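Local atomic coordinates of DNA protection during starvation protein (Mycobacterium smegmatis, PDB entry 2YW6), a protein that probably oxidises iron(II) with hydrogen peroxide, stores it as a ferric mineral inside a hollow twelve-subunit shell, and so protects DNA from oxidative damage. Residues 29-34 with 59-64; 65-70 with 135-140. One frame throughout, in Å; residues are numbered along the deposited sequence.

Interaction 1: residues 29-34 with 59-64; sequences NDLHLT and ELVRGY
Arg62 lies against the ring of His32, and Val61 packs beside it on His32 CB and Leu31. The methylene CG of Arg62 sits over one face of the imidazole, 3.7 Å from the ring centroid, a CH-pi contact. The carbonyl oxygen of Asn29, one turn earlier on the histidine's own helix, lies over the opposite face, so the ring is held between an aliphatic CH2 and a backbone C=O. His32 adopts this pose with CG lodged between its backbone N and carbonyl carbon (chi1 68°), which swings the ring back over that preceding turn. From CG, which rests on the ring, the Arg62 chain runs extended to NE and carries the guanidinium beyond it; the two planes stand 74° apart, with His32 ND1 and a water at the guanidinium's edge, in its plane. That water joins the two groups, accepting a bond from Arg62 NH2 at 2.8 Å and bonding to His32 ND1 at 2.6 Å. Val61 places CG1 opposite its own backbone N, and the methyl packs 3.8 Å from His32 CB and 4.0 Å from Leu31 CB. Its CG2 faces Leu31 CD2, the two branched side chains crossing at about a right angle. The His32 and Val61 CA atoms come within 6.1 Å. The segments run nearly antiparallel at 157°, their axes 8.9 Å apart, as expected for the first two helices of a ferritin-like four-helix bundle. Leu31 continues inward to Val112, Tyr113 and Val116 of helix 102-127, and also touches Trp92. Arg62 packs on Arg62 of a second subunit, while on the far flank of helix 12-41 the short helix 83-89 covers Asn29, Asp30 and Leu33 through Ile86.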
ATOM      1  N   ASN B  29      -6.334 -18.530  24.665  1.00 36.09           N
ATOM      2  CA  ASN B  29      -7.270 -19.180  23.756  1.00 36.12           C
ATOM      3  C   ASN B  29      -8.697 -18.969  24.247  1.00 36.70           C
ATOM      4  O   ASN B  29      -9.584 -18.557  23.477  1.00 33.15           O
ATOM      5  CB  ASN B  29      -6.984 -20.679  23.654  1.00 37.26           C
ATOM      6  CG  ASN B  29      -5.697 -20.977  22.911  1.00 37.56           C
ATOM      7  OD1 ASN B  29      -5.204 -20.150  22.155  1.00 39.99           O
ATOM      8  ND2 ASN B  29      -5.158 -22.173  23.111  1.00 39.31           N
ATOM      9  N   ASP B  30      -8.913 -19.247  25.530  1.00 36.29           N
ATOM     10  CA  ASP B  30     -10.229 -19.084  26.130  1.00 35.12           C
ATOM     11  C   ASP B  30     -10.628 -17.619  26.006  1.00 33.86           C
ATOM     12  O   ASP B  30     -11.796 -17.291  25.773  1.00 34.94           O
ATOM     13  CB  ASP B  30     -10.186 -19.500  27.602  1.00 37.92           C
ATOM     14  CG  ASP B  30     -11.575 -19.631  28.220  1.00 43.14           C
ATOM     15  OD1 ASP B  30     -12.578 -19.448  27.497  1.00 43.14           O
ATOM     16  OD2 ASP B  30     -11.663 -19.920  29.433  1.00 44.53           O
ATOM     17  N   LEU B  31      -9.636 -16.738  26.123  1.00 32.43           N
ATOM     18  CA  LEU B  31      -9.878 -15.306  26.043  1.00 30.92           C
ATOM     19  C   LEU B  31     -10.324 -14.805  24.691  1.00 31.47           C
ATOM     20  O   LEU B  31     -11.313 -14.069  24.609  1.00 32.31           O
ATOM     21  CB  LEU B  31      -8.647 -14.521  26.477  1.00 25.96           C
ATOM     22  CG  LEU B  31      -8.844 -13.002  26.620  1.00 24.01           C
ATOM     23  CD1 LEU B  31     -10.153 -12.662  27.330  1.00 19.42           C
ATOM     24  CD2 LEU B  31      -7.658 -12.439  27.389  1.00 21.43           C
ATOM     25  N   HIS B  32      -9.628 -15.186  23.622  1.00 33.53           N
ATOM     26  CA  HIS B  32     -10.060 -14.684  22.329  1.00 36.75           C
ATOM     27  C   HIS B  32     -11.359 -15.349  21.870  1.00 36.88           C
ATOM     28  O   HIS B  32     -12.119 -14.766  21.107  1.00 38.71           O
ATOM     29  CB  HIS B  32      -8.925 -14.747  21.273  1.00 39.65           C
ATOM     30  CG  HIS B  32      -8.518 -16.125  20.850  1.00 41.30           C
ATOM     31  ND1 HIS B  32      -9.330 -16.949  20.097  1.00 41.11           N
ATOM     32  CD2 HIS B  32      -7.347 -16.791  20.999  1.00 40.13           C
ATOM     33  CE1 HIS B  32      -8.676 -18.057  19.800  1.00 41.54           C
ATOM     34  NE2 HIS B  32      -7.467 -17.985  20.337  1.00 39.97           N
ATOM     35  N   LEU B  33     -11.639 -16.553  22.364  1.00 36.46           N
ATOM     36  CA  LEU B  33     -12.895 -17.224  22.026  1.00 34.73           C
ATOM     37  C   LEU B  33     -13.997 -16.396  22.681  1.00 35.07           C
ATOM     38  O   LEU B  33     -14.963 -15.976  22.036  1.00 32.10           O
ATOM     39  CB  LEU B  33     -12.943 -18.635  22.612  1.00 34.30           C
ATOM     40  CG  LEU B  33     -12.073 -19.728  21.987  1.00 34.09           C
ATOM     41  CD1 LEU B  33     -12.098 -20.955  22.898  1.00 30.87           C
ATOM     42  CD2 LEU B  33     -12.569 -20.055  20.578  1.00 30.22           C
ATOM     43  N   THR B  34     -13.839 -16.167  23.980  1.00 32.81           N
ATOM     44  CA  THR B  34     -14.809 -15.387  24.739  1.00 32.24           C
ATOM     45  C   THR B  34     -14.985 -13.992  24.124  1.00 32.72           C
ATOM     46  O   THR B  34     -16.112 -13.558  23.877  1.00 29.66           O
ATOM     47  CB  THR B  34     -14.362 -15.256  26.193  1.00 32.96           C
ATOM     48  OG1 THR B  34     -14.135 -16.564  26.725  1.00 35.08           O
ATOM     49  CG2 THR B  34     -15.412 -14.538  27.015  1.00 34.14           C
ATOM     50  N   GLU B  59      -7.280  -9.840  17.887  1.00 42.25           N
ATOM     51  CA  GLU B  59      -6.109 -10.140  17.081  1.00 46.20           C
ATOM     52  C   GLU B  59      -4.864 -10.153  17.939  1.00 43.77           C
ATOM     53  O   GLU B  59      -4.001 -11.016  17.780  1.00 38.64           O
ATOM     54  CB  GLU B  59      -5.945  -9.138  15.940  1.00 57.45           C
ATOM     55  CG  GLU B  59      -4.700  -9.406  15.115  1.00 82.06           C
ATOM     56  CD  GLU B  59      -4.688  -8.654  13.809  1.00 92.85           C
ATOM     57  OE1 GLU B  59      -4.842  -7.415  13.839  1.00 95.93           O
ATOM     58  OE2 GLU B  59      -4.525  -9.304  12.753  1.00 97.03           O
ATOM     59  N   LEU B  60      -4.783  -9.197  18.857  1.00 39.79           N
ATOM     60  CA  LEU B  60      -3.645  -9.091  19.747  1.00 35.22           C
ATOM     61  C   LEU B  60      -3.529 -10.385  20.571  1.00 32.12           C
ATOM     62  O   LEU B  60      -2.481 -11.039  20.585  1.00 33.83           O
ATOM     63  CB  LEU B  60      -3.837  -7.870  20.646  1.00 35.98           C
ATOM     64  CG  LEU B  60      -2.651  -6.988  21.056  1.00 40.69           C
ATOM     65  CD1 LEU B  60      -1.650  -6.857  19.927  1.00 39.42           C
ATOM     66  CD2 LEU B  60      -3.174  -5.607  21.459  1.00 39.82           C
ATOM     67  N   VAL B  61      -4.622 -10.770  21.225  1.00 31.15           N
ATOM     68  CA  VAL B  61      -4.645 -11.972  22.058  1.00 33.00           C
ATOM     69  C   VAL B  61      -4.353 -13.253  21.254  1.00 32.01           C
ATOM     70  O   VAL B  61      -3.642 -14.139  21.729  1.00 33.39           O
ATOM     71  CB  VAL B  61      -6.017 -12.077  22.798  1.00 28.04           C
ATOM     72  CG1 VAL B  61      -6.163 -13.430  23.512  1.00 19.90           C
ATOM     73  CG2 VAL B  61      -6.146 -10.902  23.804  1.00 19.75           C
ATOM     74  N   ARG B  62      -4.903 -13.348  20.044  1.00 31.33           N
ATOM     75  CA  ARG B  62      -4.665 -14.505  19.178  1.00 32.40           C
ATOM     76  C   ARG B  62      -3.169 -14.602  18.871  1.00 32.45           C
ATOM     77  O   ARG B  62      -2.580 -15.692  18.833  1.00 28.60           O
ATOM     78  CB  ARG B  62      -5.435 -14.348  17.864  1.00 30.23           C
ATOM     79  CG  ARG B  62      -6.853 -14.861  17.917  1.00 26.06           C
ATOM     80  CD  ARG B  62      -7.648 -14.456  16.673  1.00 26.01           C
ATOM     81  NE  ARG B  62      -8.983 -15.060  16.673  1.00 23.52           N
ATOM     82  CZ  ARG B  62      -9.931 -14.802  15.772  1.00 25.02           C
ATOM     83  NH1 ARG B  62      -9.695 -13.944  14.792  1.00 25.85           N
ATOM     84  NH2 ARG B  62     -11.126 -15.391  15.852  1.00 25.09           N
ATOM     85  N   GLY B  63      -2.568 -13.440  18.630  1.00 32.11           N
ATOM     86  CA  GLY B  63      -1.150 -13.379  18.329  1.00 30.58           C
ATOM     87  C   GLY B  63      -0.346 -13.724  19.557  1.00 29.77           C
ATOM     88  O   GLY B  63       0.720 -14.314  19.454  1.00 27.03           O
ATOM     89  N   TYR B  64      -0.850 -13.351  20.726  1.00 31.21           N
ATOM     90  CA  TYR B  64      -0.131 -13.669  21.954  1.00 33.70           C
ATOM     91  C   TYR B  64      -0.151 -15.187  22.169  1.00 34.00           C
ATOM     92  O   TYR B  64       0.779 -15.748  22.754  1.00 33.64           O
ATOM     93  CB  TYR B  64      -0.761 -12.968  23.173  1.00 34.88           C
ATOM     94  CG  TYR B  64      -0.639 -11.456  23.197  1.00 36.22           C
ATOM     95  CD1 TYR B  64       0.257 -10.781  22.362  1.00 36.12           C
ATOM     96  CD2 TYR B  64      -1.374 -10.703  24.113  1.00 35.64           C
ATOM     97  CE1 TYR B  64       0.414  -9.400  22.441  1.00 34.58           C
ATOM     98  CE2 TYR B  64      -1.224  -9.331  24.202  1.00 36.67           C
ATOM     99  CZ  TYR B  64      -0.327  -8.679  23.371  1.00 37.84           C
ATOM    100  OH  TYR B  64      -0.173  -7.306  23.482  1.00 37.10           O
TER
HETATM  101  O   HOH W   1     -11.123 -16.920  18.150  1.00 38.26           O

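Interaction 2: residues 65-70 with 135-140; sequences ADEVAE and QDLLIA
Leu137 reaches across from helix 132-155 and splits its two methyls between neighbouring residues of helix 47-75. CD1 meets Val68 CG2 at 4.1 Å, the two side chains set at about a right angle, while CD2 lies 3.5 Å from Glu67 OE1. Leu137 CG is roughly opposite its backbone N (chi1 -156°), which directs the fork at the facing helix. Val68, with CG1 opposite the backbone N, presents CG2 to the leucine and packs also on Leu21, Leu25 and Tyr28 of helix 12-41. These are two of the long helices of the ferritin-like four-helix bundle, and here the CA atoms of the two segments come no nearer than 7.9 Å, at Val68 and Leu137, a gap filled chiefly by Leu137. Glu67 slants across Leu137, its chain extended beyond CG, and spends OE1 on a hydrogen bond from His141 NE2, one turn further along helix 132-155. The leucine methyl therefore packs beside a carboxylate already tied to helix 132-155, the leucine's helix. Asp66 and Glu70, probable iron ligands as in related Dps proteins, leave helix 47-75 in other directions, toward Lys36, His39 and Trp40 of a second subunit.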
ATOM      1  N   ALA B  65      -1.213 -15.844  21.701  1.00 33.86           N
ATOM      2  CA  ALA B  65      -1.324 -17.288  21.841  1.00 35.19           C
ATOM      3  C   ALA B  65      -0.229 -17.935  20.998  1.00 37.13           C
ATOM      4  O   ALA B  65       0.410 -18.912  21.424  1.00 36.50           O
ATOM      5  CB  ALA B  65      -2.694 -17.767  21.383  1.00 35.32           C
ATOM      6  N   ASP B  66      -0.005 -17.385  19.806  1.00 37.06           N
ATOM      7  CA  ASP B  66       1.030 -17.919  18.931  1.00 36.94           C
ATOM      8  C   ASP B  66       2.396 -17.778  19.582  1.00 35.47           C
ATOM      9  O   ASP B  66       3.162 -18.738  19.619  1.00 31.80           O
ATOM     10  CB  ASP B  66       1.011 -17.214  17.580  1.00 39.95           C
ATOM     11  CG  ASP B  66      -0.097 -17.712  16.694  1.00 46.42           C
ATOM     12  OD1 ASP B  66      -0.212 -17.246  15.539  1.00 52.15           O
ATOM     13  OD2 ASP B  66      -0.863 -18.579  17.154  1.00 51.03           O
ATOM     14  N   GLU B  67       2.687 -16.577  20.089  1.00 35.13           N
ATOM     15  CA  GLU B  67       3.954 -16.274  20.770  1.00 32.96           C
ATOM     16  C   GLU B  67       4.160 -17.234  21.945  1.00 31.18           C
ATOM     17  O   GLU B  67       5.137 -17.982  21.992  1.00 31.26           O
ATOM     18  CB  GLU B  67       3.938 -14.820  21.270  1.00 32.79           C
ATOM     19  CG  GLU B  67       4.280 -13.802  20.190  1.00 38.64           C
ATOM     20  CD  GLU B  67       3.719 -12.401  20.434  1.00 38.45           C
ATOM     21  OE1 GLU B  67       3.732 -11.910  21.583  1.00 38.36           O
ATOM     22  OE2 GLU B  67       3.273 -11.779  19.449  1.00 40.43           O
ATOM     23  N   VAL B  68       3.226 -17.217  22.890  1.00 30.10           N
ATOM     24  CA  VAL B  68       3.315 -18.096  24.037  1.00 29.21           C
ATOM     25  C   VAL B  68       3.501 -19.554  23.603  1.00 28.27           C
ATOM     26  O   VAL B  68       4.355 -20.257  24.144  1.00 30.11           O
ATOM     27  CB  VAL B  68       2.062 -17.950  24.924  1.00 25.71           C
ATOM     28  CG1 VAL B  68       2.043 -19.000  26.000  1.00 24.43           C
ATOM     29  CG2 VAL B  68       2.072 -16.583  25.579  1.00 28.24           C
ATOM     30  N   ALA B  69       2.725 -19.998  22.614  1.00 28.08           N
ATOM     31  CA  ALA B  69       2.827 -21.370  22.138  1.00 29.82           C
ATOM     32  C   ALA B  69       4.187 -21.652  21.519  1.00 32.12           C
ATOM     33  O   ALA B  69       4.819 -22.658  21.825  1.00 33.72           O
ATOM     34  CB  ALA B  69       1.726 -21.669  21.137  1.00 26.10           C
ATOM     35  N   GLU B  70       4.654 -20.775  20.646  1.00 34.66           N
ATOM     36  CA  GLU B  70       5.949 -21.017  20.042  1.00 36.26           C
ATOM     37  C   GLU B  70       7.091 -20.965  21.074  1.00 36.06           C
ATOM     38  O   GLU B  70       8.164 -21.528  20.851  1.00 34.17           O
ATOM     39  CB  GLU B  70       6.178 -20.036  18.896  1.00 37.52           C
ATOM     40  CG  GLU B  70       5.043 -20.091  17.884  1.00 44.67           C
ATOM     41  CD  GLU B  70       5.460 -19.712  16.478  1.00 46.55           C
ATOM     42  OE1 GLU B  70       6.442 -18.949  16.321  1.00 49.23           O
ATOM     43  OE2 GLU B  70       4.787 -20.169  15.527  1.00 46.38           O
ATOM     44  N   GLN B 135       9.716 -13.852  30.457  1.00 34.31           N
ATOM     45  CA  GLN B 135       9.082 -12.856  31.315  1.00 33.97           C
ATOM     46  C   GLN B 135       8.790 -11.580  30.534  1.00 33.22           C
ATOM     47  O   GLN B 135       7.732 -10.964  30.680  1.00 33.28           O
ATOM     48  CB  GLN B 135       9.972 -12.486  32.496  1.00 33.40           C
ATOM     49  CG  GLN B 135       9.323 -11.383  33.335  1.00 36.52           C
ATOM     50  CD  GLN B 135      10.241 -10.776  34.383  1.00 36.58           C
ATOM     51  OE1 GLN B 135      11.219 -10.088  34.061  1.00 36.01           O
ATOM     52  NE2 GLN B 135       9.927 -11.023  35.649  1.00 36.65           N
ATOM     53  N   ASP B 136       9.752 -11.171  29.718  1.00 33.35           N
ATOM     54  CA  ASP B 136       9.604  -9.967  28.920  1.00 33.64           C
ATOM     55  C   ASP B 136       8.408 -10.146  27.997  1.00 33.34           C
ATOM     56  O   ASP B 136       7.683  -9.198  27.703  1.00 32.85           O
ATOM     57  CB  ASP B 136      10.876  -9.731  28.109  1.00 31.88           C
ATOM     58  CG  ASP B 136      10.828  -8.451  27.311  1.00 29.76           C
ATOM     59  OD1 ASP B 136      10.795  -7.354  27.909  1.00 26.71           O
ATOM     60  OD2 ASP B 136      10.820  -8.550  26.071  1.00 33.30           O
ATOM     61  N   LEU B 137       8.210 -11.380  27.556  1.00 31.92           N
ATOM     62  CA  LEU B 137       7.103 -11.717  26.683  1.00 30.98           C
ATOM     63  C   LEU B 137       5.815 -11.411  27.433  1.00 31.34           C
ATOM     64  O   LEU B 137       4.914 -10.750  26.905  1.00 29.09           O
ATOM     65  CB  LEU B 137       7.153 -13.209  26.332  1.00 32.13           C
ATOM     66  CG  LEU B 137       6.494 -13.707  25.046  1.00 34.19           C
ATOM     67  CD1 LEU B 137       5.832 -15.048  25.318  1.00 33.37           C
ATOM     68  CD2 LEU B 137       5.482 -12.693  24.552  1.00 35.03           C
ATOM     69  N   LEU B 138       5.726 -11.881  28.675  1.00 29.42           N
ATOM     70  CA  LEU B 138       4.521 -11.643  29.457  1.00 28.62           C
ATOM     71  C   LEU B 138       4.356 -10.157  29.853  1.00 27.79           C
ATOM     72  O   LEU B 138       3.229  -9.640  29.903  1.00 25.61           O
ATOM     73  CB  LEU B 138       4.496 -12.553  30.694  1.00 26.78           C
ATOM     74  CG  LEU B 138       4.415 -14.079  30.448  1.00 24.94           C
ATOM     75  CD1 LEU B 138       3.956 -14.760  31.746  1.00 25.60           C
ATOM     76  CD2 LEU B 138       3.445 -14.423  29.331  1.00 20.90           C
ATOM     77  N   ILE B 139       5.471  -9.474  30.127  1.00 32.18           N
ATOM     78  CA  ILE B 139       5.407  -8.062  30.489  1.00 35.76           C
ATOM     79  C   ILE B 139       4.851  -7.239  29.326  1.00 34.45           C
ATOM     80  O   ILE B 139       4.161  -6.247  29.541  1.00 39.97           O
ATOM     81  CB  ILE B 139       6.801  -7.501  30.870  1.00 32.94           C
ATOM     82  CG1 ILE B 139       7.327  -8.226  32.118  1.00 30.36           C
ATOM     83  CG2 ILE B 139       6.712  -5.988  31.091  1.00 27.57           C
ATOM     84  CD1 ILE B 139       8.687  -7.766  32.590  1.00 23.56           C
ATOM     85  N   ALA B 140       5.149  -7.650  28.097  1.00 35.19           N
ATOM     86  CA  ALA B 140       4.663  -6.922  26.926  1.00 36.81           C
ATOM     87  C   ALA B 140       3.162  -7.102  26.761  1.00 36.89           C
ATOM     88  O   ALA B 140       2.451  -6.179  26.368  1.00 36.19           O
ATOM     89  CB  ALA B 140       5.386  -7.384  25.664  1.00 35.61           C
TER

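Helix 47-75 serves both contacts in succession: residues 59-64 face helix 12-41 in interaction 1, and the next turns, 65-70, face helix 132-155 in interaction 2. The contact centres are 12 Å apart. They meet directly where Asn29 OD1 lies 3.5 Å from Ala65 CB, and His141 ties them further, stacking on the Tyr64 ring while bonding to Glu67. The presumed ferroxidase ligands belong to the same helix. Between nearest side-chain atoms, Arg62 is about 6 Å from Asp66 and about 12 Å from Glu70. Its base makes that approach; the guanidinium points away, leaving the bridging water O 10.4 Å from Asp66 OD2 of the iron site, probably shared across the subunit boundary.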